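Local coordinates for NBS-LRR class disease resistance protein (Oryza sativa subsp. japonica, PDB 6FU9), which probably acts as an intracellular rice immune receptor, this fragment being consistent with an integrated HMA-like (heavy-metal-associated-like) domain that recognises blast-fungus effectors, at residues D52-S56 against I57-S61. Numbering follows the deposited sequence.
Sequences DGIDS and INLVS
Asp55 and Leu59 close the first turn of helix 56-66, the N-H of Leu59 giving its hydrogen to Asp55 O at 3.0 Å, with the donor lying in the carbonyl plane. One residue on, Val60 N reaches Ser56 O at the same length, from a position tilted from that carbonyl plane. Before this turn the chain is extended at Ile54 and Asp55, leaving strand 46-51 through Gly53, whose positive phi turns the backbone.

Asp55 is the N-cap. CG anti to the backbone N (chi1 180°) carries its carboxylate forward, alongside the chain entering the helix, and Asp55 OD1 accepts from Asn58 N at 3.0 Å. That bond is nearly straight at the hydrogen, 172°, yet the donor approaches from above the carboxylate, 60° out of its plane. Asp55 OD1 also lies 3.2 Å from Ile57 CB, at the root of that side chain. On the inner side, the CG2 branch of Ile54 meets Leu59 CD2 at 4.1 Å, one methyl against another. Both side chains continue into the core, Ile54 against Ile9 and Leu59 against Phe11, which ties the helix start to strand 7-12; Val60 reaches Phe11 and also Phe72 of strand 71-77.

In this ferredoxin-like α/β sandwich the segment is the turn from strand to second helix. The capping bond satisfies an amide of the first helical turn, and the negative carboxylate at the N-terminal end of helix 56-66 would probably be stabilised by the helix dipole, favouring its ionised form.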
loop_
_atom_site.group_PDB
_atom_site.type_symbol
_atom_site.label_atom_id
_atom_site.label_comp_id
_atom_site.label_asym_id
_atom_site.label_seq_id
_atom_site.Cartn_x
_atom_site.Cartn_y
_atom_site.Cartn_z
ATOM N N ASP A 52 11.533 -9.218 5.755
ATOM C CA ASP A 52 12.115 -9.094 7.082
ATOM C C ASP A 52 13.546 -8.621 6.945
ATOM O O ASP A 52 14.368 -9.270 6.373
ATOM C CB ASP A 52 11.991 -10.444 7.829
ATOM C CG ASP A 52 12.649 -10.442 9.233
ATOM O OD1 ASP A 52 12.748 -9.371 9.878
ATOM O OD2 ASP A 52 12.990 -11.550 9.706
ATOM N N GLY A 53 13.835 -7.440 7.478
ATOM C CA GLY A 53 15.189 -6.911 7.358
ATOM C C GLY A 53 15.537 -6.335 5.981
ATOM O O GLY A 53 16.662 -6.439 5.551
ATOM N N ILE A 54 14.562 -5.697 5.352
ATOM C CA ILE A 54 14.774 -5.024 4.086
ATOM C C ILE A 54 15.418 -3.658 4.344
ATOM O O ILE A 54 14.896 -2.893 5.133
ATOM C CB ILE A 54 13.436 -4.837 3.358
ATOM C CG1 ILE A 54 12.752 -6.205 3.102
ATOM C CG2 ILE A 54 13.644 -4.078 2.055
ATOM C CD1 ILE A 54 11.292 -6.044 2.753
ATOM N N ASP A 55 16.498 -3.381 3.636
ATOM C CA ASP A 55 17.087 -2.036 3.631
ATOM C C ASP A 55 16.312 -1.181 2.608
ATOM O O ASP A 55 16.619 -1.156 1.405
ATOM C CB ASP A 55 18.551 -2.155 3.290
ATOM C CG ASP A 55 19.274 -0.802 3.245
ATOM O OD1 ASP A 55 18.635 0.235 3.299
ATOM O OD2 ASP A 55 20.477 -0.811 3.042
ATOM N N SER A 56 15.284 -0.523 3.098
ATOM C CA SER A 56 14.425 0.220 2.205
ATOM C C SER A 56 15.126 1.441 1.646
ATOM O O SER A 56 14.736 1.902 0.585
ATOM C CB SER A 56 13.077 0.565 2.864
ATOM O OG SER A 56 13.293 1.450 3.885
ATOM N N ILE A 57 16.107 1.986 2.346
ATOM C CA ILE A 57 16.983 3.051 1.870
ATOM C C ILE A 57 17.627 2.712 0.586
ATOM O O ILE A 57 17.524 3.451 -0.397
ATOM C CB ILE A 57 18.132 3.406 2.946
ATOM C CG1 ILE A 57 17.499 3.931 4.219
ATOM C CG2 ILE A 57 19.150 4.443 2.417
ATOM C CD1 ILE A 57 16.337 4.892 3.973
ATOM N N ASN A 58 18.359 1.618 0.600
ATOM C CA ASN A 58 19.066 1.183 -0.595
ATOM C C ASN A 58 18.046 0.745 -1.661
ATOM O O ASN A 58 18.296 0.963 -2.835
ATOM C CB ASN A 58 20.098 0.074 -0.271
ATOM C CG ASN A 58 21.521 0.616 -0.037
ATOM O OD1 ASN A 58 22.189 0.295 0.967
ATOM N ND2 ASN A 58 22.011 1.378 -0.985
ATOM N N LEU A 59 16.959 0.125 -1.248
ATOM C CA LEU A 59 16.002 -0.367 -2.247
ATOM C C LEU A 59 15.362 0.767 -3.045
ATOM O O LEU A 59 15.286 0.701 -4.294
ATOM C CB LEU A 59 14.924 -1.187 -1.551
ATOM C CG LEU A 59 13.834 -1.722 -2.486
ATOM C CD1 LEU A 59 14.386 -2.479 -3.679
ATOM C CD2 LEU A 59 12.871 -2.576 -1.683
ATOM N N VAL A 60 14.951 1.853 -2.392
ATOM C CA VAL A 60 14.416 2.954 -3.130
ATOM C C VAL A 60 15.415 3.591 -4.091
ATOM O O VAL A 60 15.062 3.986 -5.200
ATOM C CB VAL A 60 13.692 3.946 -2.251
ATOM C CG1 VAL A 60 14.689 4.844 -1.497
ATOM C CG2 VAL A 60 12.726 4.787 -3.056
ATOM N N SER A 61 16.672 3.680 -3.678
ATOM C CA SER A 61 17.716 4.186 -4.530
ATOM C C SER A 61 17.881 3.331 -5.784
ATOM O O SER A 61 17.992 3.850 -6.931
ATOM C CB SER A 61 19.034 4.294 -3.704
ATOM O OG SER A 61 20.086 4.629 -4.535
#